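Local structure of tryptophanyl-tRNA synthetase (2YY5) at residues Asn155-Lys158 against Gln159-Glu162. The protein probably catalyses the ATP-dependent attachment of tryptophan to tRNA(Trp), releasing AMP and diphosphate. The protein carries 1 engineered substitution. Sequence-based numbering, arbitrary orientation.
Sequences NDQK and QHLE. With WSA (5'-O-[(L-tryptophylamino)sulfonyl]adenosine), chain J; SO4 (sulfate ion), chain I.
Gln157 and His160 meet at the buried side of this helix start, where His160 ND1 donates to Gln157 OE1 over 2.9 Å. Histidine suits the place because its ring N-H can point at the amide oxygen close to the plane of the imidazole; the fairly straight bond nevertheless reaches OE1 from above the carbonyl plane, amide and ring being turned 59° apart. A bend at chi2 (-56°) folds the glutamine chain so that its amide lies between ring and ligand. A glutamine fits because its amide both accepts and donates: OE1 also takes a bond from the ligand amino group NH3 at 2.8 Å, while NE2 reaches Asp156 OD2, above the carboxylate plane. With two donors on OE1, the flip of the amide is probably fixed, and His160 probably helps, from the second shell, to position Gln157. Asp156, a carboxylate suited to accepting a ribose hydroxyl, takes O2' through OD1 (2.7 Å). This is the junction of strand 150-152 and helix 158-175 in the class I synthetase nucleotide-binding (HUP) fold, with Gln157 at the N-cap and the tryptophanyl-adenylate analogue alongside. A water joins Asp156 O to His160 N and sits over one face of the imidazole. Leu161 N donates to Gln157 O, and the apolar side chain of Leu161 packs on Met139 and Phe184. The other flank is looser, and long charged chains suit its more exposed surface: the methylene CG of Lys158 lies 3.9 Å from the carboxylate carbon CD of Glu162, whereas Lys158 NZ remains 6.4 Å from Glu162 OE2, too far for a salt bridge.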
ATOM      1  N   ASN B 155     -10.188 -19.508 -13.339  1.00 20.54           N
ATOM      2  CA  ASN B 155     -10.304 -18.720 -14.551  1.00 20.47           C
ATOM      3  C   ASN B 155     -10.433 -17.233 -14.268  1.00 20.10           C
ATOM      4  O   ASN B 155      -9.744 -16.424 -14.875  1.00 20.61           O
ATOM      5  CB  ASN B 155     -11.514 -19.177 -15.352  1.00 23.57           C
ATOM      6  CG  ASN B 155     -11.639 -18.450 -16.669  1.00 27.83           C
ATOM      7  OD1 ASN B 155     -10.839 -18.651 -17.578  1.00 27.48           O
ATOM      8  ND2 ASN B 155     -12.639 -17.586 -16.774  1.00 34.24           N
ATOM      9  N   ASP B 156     -11.317 -16.889 -13.339  1.00 22.54           N
ATOM     10  CA  ASP B 156     -11.585 -15.504 -12.954  1.00 23.95           C
ATOM     11  C   ASP B 156     -10.350 -14.686 -12.588  1.00 25.40           C
ATOM     12  O   ASP B 156     -10.416 -13.460 -12.519  1.00 25.08           O
ATOM     13  CB  ASP B 156     -12.549 -15.484 -11.773  1.00 22.47           C
ATOM     14  CG  ASP B 156     -12.017 -16.255 -10.594  1.00 27.44           C
ATOM     15  OD1 ASP B 156     -11.790 -17.475 -10.746  1.00 26.61           O
ATOM     16  OD2 ASP B 156     -11.813 -15.640  -9.526  1.00 25.78           O
ATOM     17  N   GLN B 157      -9.230 -15.360 -12.349  1.00 27.59           N
ATOM     18  CA  GLN B 157      -7.999 -14.676 -11.979  1.00 26.22           C
ATOM     19  C   GLN B 157      -7.043 -14.399 -13.136  1.00 29.56           C
ATOM     20  O   GLN B 157      -5.902 -13.999 -12.904  1.00 28.37           O
ATOM     21  CB  GLN B 157      -7.273 -15.484 -10.904  1.00 29.75           C
ATOM     22  CG  GLN B 157      -7.996 -15.474  -9.581  1.00 28.04           C
ATOM     23  CD  GLN B 157      -8.223 -14.065  -9.087  1.00 25.76           C
ATOM     24  OE1 GLN B 157      -7.301 -13.411  -8.604  1.00 26.43           O
ATOM     25  NE2 GLN B 157      -9.450 -13.578  -9.231  1.00 20.41           N
ATOM     26  N   LYS B 158      -7.510 -14.588 -14.372  1.00 30.31           N
ATOM     27  CA  LYS B 158      -6.670 -14.378 -15.551  1.00 30.98           C
ATOM     28  C   LYS B 158      -6.182 -12.948 -15.774  1.00 26.98           C
ATOM     29  O   LYS B 158      -4.995 -12.738 -16.032  1.00 26.52           O
ATOM     30  CB  LYS B 158      -7.378 -14.861 -16.821  1.00 34.74           C
ATOM     31  CG  LYS B 158      -6.598 -14.538 -18.100  1.00 39.43           C
ATOM     32  CD  LYS B 158      -7.253 -15.101 -19.352  1.00 44.76           C
ATOM     33  CE  LYS B 158      -6.941 -16.574 -19.522  1.00 49.07           C
ATOM     34  NZ  LYS B 158      -7.268 -17.342 -18.289  1.00 57.86           N
ATOM     35  N   GLN B 159      -7.084 -11.974 -15.703  1.00 25.93           N
ATOM     36  CA  GLN B 159      -6.696 -10.578 -15.906  1.00 28.31           C
ATOM     37  C   GLN B 159      -5.598 -10.181 -14.928  1.00 25.68           C
ATOM     38  O   GLN B 159      -4.667  -9.452 -15.284  1.00 20.43           O
ATOM     39  CB  GLN B 159      -7.882  -9.631 -15.702  1.00 28.34           C
ATOM     40  CG  GLN B 159      -8.588  -9.170 -16.964  1.00 35.29           C
ATOM     41  CD  GLN B 159      -9.264  -7.812 -16.781  1.00 36.15           C
ATOM     42  OE1 GLN B 159      -9.988  -7.584 -15.808  1.00 32.20           O
ATOM     43  NE2 GLN B 159      -9.024  -6.904 -17.718  1.00 37.67           N
ATOM     44  N   HIS B 160      -5.725 -10.653 -13.692  1.00 18.15           N
ATOM     45  CA  HIS B 160      -4.755 -10.343 -12.653  1.00 16.92           C
ATOM     46  C   HIS B 160      -3.378 -10.877 -13.012  1.00 17.55           C
ATOM     47  O   HIS B 160      -2.373 -10.186 -12.824  1.00 17.04           O
ATOM     48  CB  HIS B 160      -5.237 -10.908 -11.320  1.00 19.63           C
ATOM     49  CG  HIS B 160      -6.446 -10.205 -10.786  1.00 24.80           C
ATOM     50  ND1 HIS B 160      -7.370 -10.825  -9.974  1.00 22.57           N
ATOM     51  CD2 HIS B 160      -6.872  -8.929 -10.940  1.00 19.89           C
ATOM     52  CE1 HIS B 160      -8.316  -9.960  -9.651  1.00 19.07           C
ATOM     53  NE2 HIS B 160      -8.038  -8.800 -10.225  1.00 19.70           N
ATOM     54  N   LEU B 161      -3.322 -12.098 -13.539  1.00 14.22           N
ATOM     55  CA  LEU B 161      -2.042 -12.660 -13.935  1.00 17.42           C
ATOM     56  C   LEU B 161      -1.435 -11.844 -15.076  1.00 17.06           C
ATOM     57  O   LEU B 161      -0.225 -11.642 -15.134  1.00 25.72           O
ATOM     58  CB  LEU B 161      -2.199 -14.129 -14.332  1.00 14.66           C
ATOM     59  CG  LEU B 161      -1.683 -15.075 -13.239  1.00 23.59           C
ATOM     60  CD1 LEU B 161      -0.214 -14.798 -13.004  1.00 13.07           C
ATOM     61  CD2 LEU B 161      -2.459 -14.883 -11.933  1.00 18.18           C
ATOM     62  N   GLU B 162      -2.281 -11.354 -15.971  1.00 21.43           N
ATOM     63  CA  GLU B 162      -1.815 -10.539 -17.081  1.00 25.90           C
ATOM     64  C   GLU B 162      -1.263  -9.204 -16.567  1.00 25.64           C
ATOM     65  O   GLU B 162      -0.184  -8.785 -16.988  1.00 30.06           O
ATOM     66  CB  GLU B 162      -2.958 -10.296 -18.071  1.00 28.48           C
ATOM     67  CG  GLU B 162      -3.612 -11.581 -18.570  1.00 31.29           C
ATOM     68  CD  GLU B 162      -4.793 -11.334 -19.508  1.00 40.13           C
ATOM     69  OE1 GLU B 162      -5.705 -10.549 -19.151  1.00 37.62           O
ATOM     70  OE2 GLU B 162      -4.816 -11.936 -20.600  1.00 37.48           O
TER
HETATM   71  CD2 WSA J1351      -4.056 -14.543  -5.005  1.00  8.48           C
HETATM   72  CE3 WSA J1351      -4.152 -15.747  -5.694  1.00 13.39           C
HETATM   73  CZ3 WSA J1351      -3.044 -16.239  -6.372  1.00  7.01           C
HETATM   74  CH2 WSA J1351      -1.847 -15.527  -6.361  1.00  7.52           C
HETATM   75  CZ2 WSA J1351      -1.755 -14.324  -5.673  1.00  8.15           C
HETATM   76  CE2 WSA J1351      -2.864 -13.833  -4.994  1.00 10.33           C
HETATM   77  N11 WSA J1351      -3.055 -12.745  -4.251  1.00  8.53           N
HETATM   78  CD1 WSA J1351      -4.303 -12.736  -3.792  1.00  9.92           C
HETATM   79  CG  WSA J1351      -4.950 -13.816  -4.227  1.00  7.70           C
HETATM   80  CB  WSA J1351      -6.397 -14.187  -3.909  1.00 12.19           C
HETATM   81  CA  WSA J1351      -7.256 -14.237  -5.175  1.00 17.01           C
HETATM   82  NH3 WSA J1351      -7.222 -12.944  -5.871  1.00  5.23           N
HETATM   83  C   WSA J1351      -8.697 -14.571  -4.780  1.00 18.47           C
HETATM   84  O   WSA J1351      -9.421 -13.706  -4.297  1.00 36.46           O
HETATM   85  NS  WSA J1351      -9.107 -15.819  -4.980  1.00 26.68           N
HETATM   86  S   WSA J1351     -10.404 -16.143  -4.046  1.00 28.05           S
HETATM   87  O1S WSA J1351     -10.049 -15.979  -2.598  1.00 10.99           O
HETATM   88  O2S WSA J1351     -11.524 -15.199  -4.371  1.00 20.32           O
HETATM   89  O5' WSA J1351     -10.768 -17.499  -4.330  1.00 17.98           O
HETATM   90  C5' WSA J1351      -9.762 -18.511  -4.220  1.00  8.26           C
HETATM   91  C4' WSA J1351      -9.527 -19.312  -5.505  1.00 17.17           C
HETATM   92  O4' WSA J1351     -10.762 -19.910  -5.938  1.00 10.38           O
HETATM   93  C3' WSA J1351      -9.013 -18.472  -6.676  1.00 19.43           C
HETATM   94  O3' WSA J1351      -8.046 -19.221  -7.418  1.00 19.60           O
HETATM   95  C2' WSA J1351     -10.279 -18.293  -7.512  1.00 23.26           C
HETATM   96  O2' WSA J1351      -9.926 -18.080  -8.882  1.00 20.23           O
HETATM   97  C1' WSA J1351     -10.861 -19.696  -7.354  1.00 10.25           C
HETATM   98  N9  WSA J1351     -12.288 -19.704  -7.760  1.00 16.91           N
HETATM   99  C8  WSA J1351     -13.216 -18.871  -7.296  1.00 12.79           C
HETATM  100  N7  WSA J1351     -14.400 -19.184  -7.816  1.00 17.08           N
HETATM  101  C5  WSA J1351     -14.223 -20.230  -8.622  1.00 11.42           C
HETATM  102  C4  WSA J1351     -12.873 -20.553  -8.592  1.00 13.77           C
HETATM  103  N3  WSA J1351     -12.433 -21.584  -9.332  1.00 14.55           N
HETATM  104  C2  WSA J1351     -13.270 -22.286 -10.078  1.00 11.78           C
HETATM  105  N1  WSA J1351     -14.559 -22.003 -10.125  1.00 19.08           N
HETATM  106  C6  WSA J1351     -15.069 -20.987  -9.412  1.00 19.36           C
HETATM  107  N6  WSA J1351     -16.373 -20.715  -9.449  1.00 22.81           N
HETATM  108  S   SO4 I1361     -10.755 -11.209  -6.839  1.00 43.51           S
HETATM  109  O1  SO4 I1361     -10.852 -10.237  -7.933  1.00 50.90           O
HETATM  110  O2  SO4 I1361      -9.720 -12.203  -7.169  1.00 49.21           O
HETATM  111  O3  SO4 I1361     -10.378 -10.507  -5.593  1.00 52.05           O
HETATM  112  O4  SO4 I1361     -12.063 -11.866  -6.667  1.00 46.29           O
HETATM  113  O   HOH W   1      -8.664 -11.357 -12.719  1.00 26.02           O